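Local structure of secreted hemophore CSA2 (Candida albicans, 4Y7S) at residues Asp20-Gln25 and Val82-Ala87; Ala72-Phe77 and Asp106-Ala111. The protein binds heme outside the cell, takes part in drawing iron from human hemoglobin during hyphal growth, and exchanges heme with related proteins, probably as a step in a cascade. One frame throughout, in Å; residues are numbered along the deposited sequence.

Helix 72-87 runs through both contacts: its first six residues meet the C-terminal end of helix 99-110 in interaction 2, and its last six pack against the short helix 19-22 in interaction 1. The centres of the two are about 17 Å apart. Along the chain the segments alternate, 20-25, 72-77, 82-87 and 106-111, and the long helix ties an early piece of the CFEM domain to the C-terminus. The contacts also meet directly, Ile22 CD1 packing on Phe77 CE1 at 4.1 Å. Interaction 1 sits at the end of the helix nearer the heme, whereas interaction 2 lies away from the heme site.

Interaction 1 of 2, residues Asp20-Gln25 and Val82-Ala87; sequences DRIYDQ and VGACAA
A small apolar contact, with no hydrogen bond across it, seats the short helix 19-22 on the C-terminal part of helix 72-87. Ala84 carries the contact: its CB rests against two adjoining groups, 3.7 Å from Ile22 CG2 and 3.9 Å from Arg21 CB. Only about 86 Å² is buried in all, and the nearest CA atoms, those of Arg21 and Ala84, are still 6.3 Å apart. Ile22 has CG1 between its backbone N and carbonyl carbon (chi1 62°), which leaves the CG2 branch to meet the alanine; the side chain also touches Leu80 of the same long helix. In the CFEM helical basket, helix 72-87 is also pinned through the residue next to Ala84, since Cys85 forms a disulfide with Cys52. Arg21 gives the contact only the base of its side chain. Its chain bends at chi2 (-62°) and carries the guanidinium away from helix 72-87; the side chain also touches Val9 and Pro10. That side chain is about 8 Å from the side chain of Asp47, the axial ligand of the heme iron.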
ATOM      1  N   ASP A  20       5.365  18.120  10.547  1.00 17.26           N
ATOM      2  CA  ASP A  20       5.401  19.102  11.612  1.00 19.62           C
ATOM      3  C   ASP A  20       6.270  18.603  12.769  1.00 22.30           C
ATOM      4  O   ASP A  20       6.840  19.385  13.500  1.00 23.27           O
ATOM      5  CB  ASP A  20       3.980  19.424  12.132  1.00 25.67           C
ATOM      6  CG  ASP A  20       3.207  20.383  11.212  1.00 25.28           C
ATOM      7  OD1 ASP A  20       3.552  20.483  10.012  1.00 21.48           O
ATOM      8  OD2 ASP A  20       2.259  21.058  11.697  1.00 29.82           O
ATOM      9  N   ARG A  21       6.354  17.295  12.954  1.00 18.58           N
ATOM     10  CA  ARG A  21       7.108  16.769  14.083  1.00 19.12           C
ATOM     11  C   ARG A  21       8.615  16.901  13.917  1.00 20.57           C
ATOM     12  O   ARG A  21       9.335  17.002  14.904  1.00 19.44           O
ATOM     13  CB  ARG A  21       6.774  15.296  14.305  1.00 21.42           C
ATOM     14  CG  ARG A  21       5.323  15.021  14.610  1.00 18.82           C
ATOM     15  CD  ARG A  21       4.820  15.699  15.916  1.00 22.01           C
ATOM     16  NE  ARG A  21       3.382  15.605  15.831  1.00 43.71           N
ATOM     17  CZ  ARG A  21       2.577  16.585  15.460  1.00 36.45           C
ATOM     18  NH1 ARG A  21       3.034  17.809  15.252  1.00 30.74           N
ATOM     19  NH2 ARG A  21       1.288  16.336  15.362  1.00 45.45           N
ATOM     20  N   ILE A  22       9.090  16.923  12.677  1.00 19.62           N
ATOM     21  CA  ILE A  22      10.529  16.806  12.424  1.00 23.44           C
ATOM     22  C   ILE A  22      11.120  17.850  11.470  1.00 21.32           C
ATOM     23  O   ILE A  22      12.331  17.836  11.207  1.00 21.04           O
ATOM     24  CB  ILE A  22      10.839  15.380  11.873  1.00 19.77           C
ATOM     25  CG1 ILE A  22      10.129  15.142  10.551  1.00 17.22           C
ATOM     26  CG2 ILE A  22      10.396  14.306  12.871  1.00 21.96           C
ATOM     27  CD1 ILE A  22      10.449  13.760   9.901  1.00 26.67           C
ATOM     28  N   TYR A  23      10.286  18.757  10.974  1.00 18.97           N
ATOM     29  CA  TYR A  23      10.682  19.628   9.882  1.00 25.24           C
ATOM     30  C   TYR A  23      11.909  20.445  10.241  1.00 20.97           C
ATOM     31  O   TYR A  23      12.804  20.626   9.411  1.00 21.86           O
ATOM     32  CB  TYR A  23       9.535  20.571   9.474  1.00 23.19           C
ATOM     33  CG  TYR A  23       9.843  21.325   8.196  1.00 20.20           C
ATOM     34  CD1 TYR A  23       9.750  20.694   6.965  1.00 22.77           C
ATOM     35  CD2 TYR A  23      10.244  22.661   8.223  1.00 22.18           C
ATOM     36  CE1 TYR A  23      10.036  21.366   5.792  1.00 24.37           C
ATOM     37  CE2 TYR A  23      10.531  23.346   7.054  1.00 26.07           C
ATOM     38  CZ  TYR A  23      10.424  22.691   5.840  1.00 26.23           C
ATOM     39  OH  TYR A  23      10.712  23.355   4.671  1.00 30.73           O
ATOM     40  N   ASP A  24      11.964  20.953  11.446  1.00 23.49           N
ATOM     41  CA  ASP A  24      13.072  21.769  11.883  1.00 25.70           C
ATOM     42  C   ASP A  24      14.334  20.997  12.240  1.00 25.00           C
ATOM     43  O   ASP A  24      15.344  21.569  12.388  1.00 25.33           O
ATOM     44  CB  ASP A  24      12.658  22.613  13.059  1.00 36.19           C
ATOM     45  CG  ASP A  24      11.669  23.643  12.690  1.00 42.81           C
ATOM     46  OD1 ASP A  24      11.663  24.106  11.554  1.00 44.52           O
ATOM     47  OD2 ASP A  24      10.889  23.985  13.540  1.00 50.53           O
ATOM     48  N   GLN A  25      14.239  19.700  12.393  1.00 22.14           N
ATOM     49  CA  GLN A  25      15.373  18.904  12.788  1.00 23.76           C
ATOM     50  C   GLN A  25      16.003  18.106  11.678  1.00 22.53           C
ATOM     51  O   GLN A  25      17.125  17.763  11.760  1.00 24.14           O
ATOM     52  CB  GLN A  25      15.013  17.980  13.924  1.00 27.24           C
ATOM     53  CG  GLN A  25      14.516  18.641  15.194  1.00 64.81           C
ATOM     54  CD  GLN A  25      13.869  17.649  16.122  1.00 63.21           C
ATOM     55  OE1 GLN A  25      12.653  17.432  16.074  1.00 57.33           O
ATOM     56  NE2 GLN A  25      14.678  16.999  16.938  1.00 89.09           N
ATOM     57  N   VAL A  82      11.577   7.649  12.500  1.00 14.08           N
ATOM     58  CA  VAL A  82      11.288   6.558  13.423  1.00 18.68           C
ATOM     59  C   VAL A  82      10.877   7.120  14.791  1.00 20.31           C
ATOM     60  O   VAL A  82       9.906   6.664  15.396  1.00 20.76           O
ATOM     61  CB  VAL A  82      12.498   5.640  13.581  1.00 18.99           C
ATOM     62  CG1 VAL A  82      12.352   4.733  14.810  1.00 20.34           C
ATOM     63  CG2 VAL A  82      12.676   4.804  12.315  1.00 16.92           C
ATOM     64  N   GLY A  83      11.613   8.116  15.265  1.00 19.10           N
ATOM     65  CA  GLY A  83      11.324   8.696  16.562  1.00 23.25           C
ATOM     66  C   GLY A  83       9.941   9.324  16.644  1.00 17.51           C
ATOM     67  O   GLY A  83       9.200   9.109  17.601  1.00 19.83           O
ATOM     68  N   ALA A  84       9.582  10.092  15.628  1.00 15.40           N
ATOM     69  CA  ALA A  84       8.287  10.757  15.612  1.00 18.85           C
ATOM     70  C   ALA A  84       7.153   9.738  15.550  1.00 20.61           C
ATOM     71  O   ALA A  84       6.147   9.873  16.239  1.00 19.36           O
ATOM     72  CB  ALA A  84       8.195  11.707  14.436  1.00 15.80           C
ATOM     73  N   CYS A  85       7.323   8.724  14.717  1.00 15.14           N
ATOM     74  CA  CYS A  85       6.298   7.713  14.543  1.00 16.50           C
ATOM     75  C   CYS A  85       6.171   6.856  15.802  1.00 14.27           C
ATOM     76  O   CYS A  85       5.070   6.512  16.214  1.00 15.36           O
ATOM     77  CB  CYS A  85       6.614   6.861  13.315  1.00 17.66           C
ATOM     78  SG  CYS A  85       6.615   7.828  11.803  1.00 15.92           S
ATOM     79  N   ALA A  86       7.301   6.527  16.425  1.00 17.93           N
ATOM     80  CA  ALA A  86       7.279   5.782  17.671  1.00 22.35           C
ATOM     81  C   ALA A  86       6.557   6.582  18.776  1.00 17.62           C
ATOM     82  O   ALA A  86       5.737   6.040  19.538  1.00 19.53           O
ATOM     83  CB  ALA A  86       8.706   5.427  18.100  1.00 19.69           C
ATOM     84  N   ALA A  87       6.842   7.871  18.871  1.00 18.67           N
ATOM     85  CA  ALA A  87       6.191   8.679  19.905  1.00 21.46           C
ATOM     86  C   ALA A  87       4.689   8.806  19.641  1.00 19.36           C
ATOM     87  O   ALA A  87       3.899   9.027  20.569  1.00 18.41           O
ATOM     88  CB  ALA A  87       6.828  10.053  19.990  1.00 24.50           C
TER

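Interaction 2 of 2, residues Ala72-Phe77 and Asp106-Ala111; sequences ADVTNF and DAAATA
With CG1 anti to the backbone N (chi1 -179°) and CG2 anti to the carbonyl carbon, Val74 spreads its two methyls over neighbouring alanines of helix 99-110. CG2 touches Ala108 CB at 3.7 Å, while the branch point CB lies 3.9 Å from Ala109 CB and CG1 only grazes that same methyl at 4.1 Å. Thr75, one residue on, turns OG1 beside its own backbone N (chi1 -58°), which brings the hydroxyl to 3.8 Å from Ala109 CB, a van der Waals contact. Here two helices of the CFEM basket pack at their ends, the start of helix 72-87 against the close of helix 99-110. The short segments run at 134° to each other with axes 7.9 Å apart, a close approach that the small alanine side chains permit, and the CA atoms of Val74 and Ala109 come to 5.3 Å. Polar ties lie around this apolar patch: a backbone hydrogen bond joins Ala108 to Gly71, just ahead of helix 72-87, and Asp106 OD1 forms a salt bridge with Arg78 NH1. Near the chain end, Thr110 OG1 donates to Ala107 O, 3.1 Å away.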
ATOM      1  N   ALA A  72      25.200  10.399   6.195  1.00 25.42           N
ATOM      2  CA  ALA A  72      24.597  10.605   7.508  1.00 24.60           C
ATOM      3  C   ALA A  72      23.264  11.338   7.439  1.00 22.35           C
ATOM      4  O   ALA A  72      22.424  11.181   8.333  1.00 22.06           O
ATOM      5  CB  ALA A  72      25.562  11.348   8.404  1.00 27.31           C
ATOM      6  N   ASP A  73      23.049  12.133   6.391  1.00 22.20           N
ATOM      7  CA  ASP A  73      21.777  12.828   6.225  1.00 20.38           C
ATOM      8  C   ASP A  73      20.639  11.813   6.098  1.00 19.52           C
ATOM      9  O   ASP A  73      19.539  12.020   6.625  1.00 19.96           O
ATOM     10  CB  ASP A  73      21.805  13.746   4.997  1.00 21.24           C
ATOM     11  CG  ASP A  73      22.662  14.968   5.198  1.00 24.81           C
ATOM     12  OD1 ASP A  73      23.006  15.272   6.361  1.00 24.63           O
ATOM     13  OD2 ASP A  73      23.032  15.599   4.178  1.00 25.99           O
ATOM     14  N   VAL A  74      20.876  10.721   5.381  1.00 23.30           N
ATOM     15  CA  VAL A  74      19.846   9.682   5.262  1.00 18.53           C
ATOM     16  C   VAL A  74      19.590   9.037   6.634  1.00 15.59           C
ATOM     17  O   VAL A  74      18.448   8.929   7.096  1.00 15.34           O
ATOM     18  CB  VAL A  74      20.231   8.585   4.254  1.00 20.20           C
ATOM     19  CG1 VAL A  74      19.110   7.551   4.175  1.00 20.40           C
ATOM     20  CG2 VAL A  74      20.489   9.191   2.867  1.00 19.26           C
ATOM     21  N   THR A  75      20.677   8.640   7.290  1.00 17.27           N
ATOM     22  CA  THR A  75      20.610   8.000   8.595  1.00 19.20           C
ATOM     23  C   THR A  75      19.887   8.873   9.640  1.00 27.67           C
ATOM     24  O   THR A  75      19.021   8.395  10.377  1.00 21.03           O
ATOM     25  CB  THR A  75      22.018   7.666   9.061  1.00 26.36           C
ATOM     26  OG1 THR A  75      22.629   6.811   8.082  1.00 29.58           O
ATOM     27  CG2 THR A  75      22.002   6.962  10.401  1.00 27.72           C
ATOM     28  N   ASN A  76      20.238  10.151   9.692  1.00 24.22           N
ATOM     29  CA  ASN A  76      19.602  11.082  10.614  1.00 19.06           C
ATOM     30  C   ASN A  76      18.129  11.316  10.281  1.00 22.56           C
ATOM     31  O   ASN A  76      17.283  11.390  11.175  1.00 14.97           O
ATOM     32  CB  ASN A  76      20.382  12.398  10.629  1.00 22.97           C
ATOM     33  CG  ASN A  76      21.652  12.299  11.427  1.00 25.81           C
ATOM     34  OD1 ASN A  76      21.721  11.526  12.375  1.00 28.46           O
ATOM     35  ND2 ASN A  76      22.692  13.035  11.016  1.00 25.90           N
ATOM     36  N   PHE A  77      17.808  11.426   9.003  1.00 14.60           N
ATOM     37  CA  PHE A  77      16.415  11.538   8.631  1.00 15.14           C
ATOM     38  C   PHE A  77      15.628  10.314   9.130  1.00 20.52           C
ATOM     39  O   PHE A  77      14.555  10.463   9.712  1.00 17.37           O
ATOM     40  CB  PHE A  77      16.197  11.682   7.130  1.00 12.72           C
ATOM     41  CG  PHE A  77      14.751  11.651   6.787  1.00 15.41           C
ATOM     42  CD1 PHE A  77      13.998  12.821   6.872  1.00 18.70           C
ATOM     43  CD2 PHE A  77      14.110  10.450   6.501  1.00 17.93           C
ATOM     44  CE1 PHE A  77      12.634  12.805   6.626  1.00 24.40           C
ATOM     45  CE2 PHE A  77      12.741  10.423   6.250  1.00 17.06           C
ATOM     46  CZ  PHE A  77      12.006  11.602   6.315  1.00 18.53           C
ATOM     47  N   ASP A 106      19.049   2.532   2.409  1.00 21.30           N
ATOM     48  CA  ASP A 106      20.285   1.878   2.835  1.00 23.78           C
ATOM     49  C   ASP A 106      21.427   2.260   1.894  1.00 35.00           C
ATOM     50  O   ASP A 106      22.547   2.591   2.329  1.00 27.63           O
ATOM     51  CB  ASP A 106      20.142   0.346   2.865  1.00 25.19           C
ATOM     52  CG  ASP A 106      19.228  -0.151   3.982  1.00 29.24           C
ATOM     53  OD1 ASP A 106      18.849   0.658   4.857  1.00 27.38           O
ATOM     54  OD2 ASP A 106      18.912  -1.364   4.000  1.00 31.73           O
ATOM     55  N   ALA A 107      21.149   2.175   0.597  1.00 26.71           N
ATOM     56  CA  ALA A 107      22.166   2.481  -0.414  1.00 35.42           C
ATOM     57  C   ALA A 107      22.597   3.952  -0.345  1.00 29.14           C
ATOM     58  O   ALA A 107      23.792   4.270  -0.435  1.00 31.55           O
ATOM     59  CB  ALA A 107      21.643   2.139  -1.809  1.00 33.52           C
ATOM     60  N   ALA A 108      21.628   4.848  -0.227  1.00 26.48           N
ATOM     61  CA  ALA A 108      21.919   6.278  -0.156  1.00 26.34           C
ATOM     62  C   ALA A 108      22.768   6.612   1.068  1.00 26.70           C
ATOM     63  O   ALA A 108      23.678   7.455   0.994  1.00 28.46           O
ATOM     64  CB  ALA A 108      20.627   7.080  -0.125  1.00 23.73           C
ATOM     65  N   ALA A 109      22.549   5.879   2.158  1.00 25.71           N
ATOM     66  CA  ALA A 109      23.279   6.125   3.399  1.00 26.58           C
ATOM     67  C   ALA A 109      24.732   5.663   3.337  1.00 31.20           C
ATOM     68  O   ALA A 109      25.572   6.184   4.063  1.00 33.16           O
ATOM     69  CB  ALA A 109      22.586   5.434   4.554  1.00 25.66           C
ATOM     70  N   THR A 110      25.012   4.673   2.490  1.00 41.04           N
ATOM     71  CA  THR A 110      26.363   4.118   2.326  1.00 39.56           C
ATOM     72  C   THR A 110      27.128   4.659   1.127  1.00 52.12           C
ATOM     73  O   THR A 110      28.272   4.270   0.917  1.00 71.05           O
ATOM     74  CB  THR A 110      26.346   2.587   2.209  1.00 44.29           C
ATOM     75  OG1 THR A 110      25.645   2.194   1.024  1.00 55.20           O
ATOM     76  CG2 THR A 110      25.678   1.962   3.433  1.00 46.27           C
ATOM     77  N   ALA A 111      26.494   5.504   0.319  1.00 61.18           N
ATOM     78  CA  ALA A 111      27.135   6.076  -0.868  1.00 71.15           C
ATOM     79  C   ALA A 111      28.532   6.641  -0.578  1.00 79.02           C
ATOM     80  O   ALA A 111      28.739   7.383   0.386  1.00 81.56           O
ATOM     81  CB  ALA A 111      26.257   7.165  -1.460  1.00 66.44           C
TER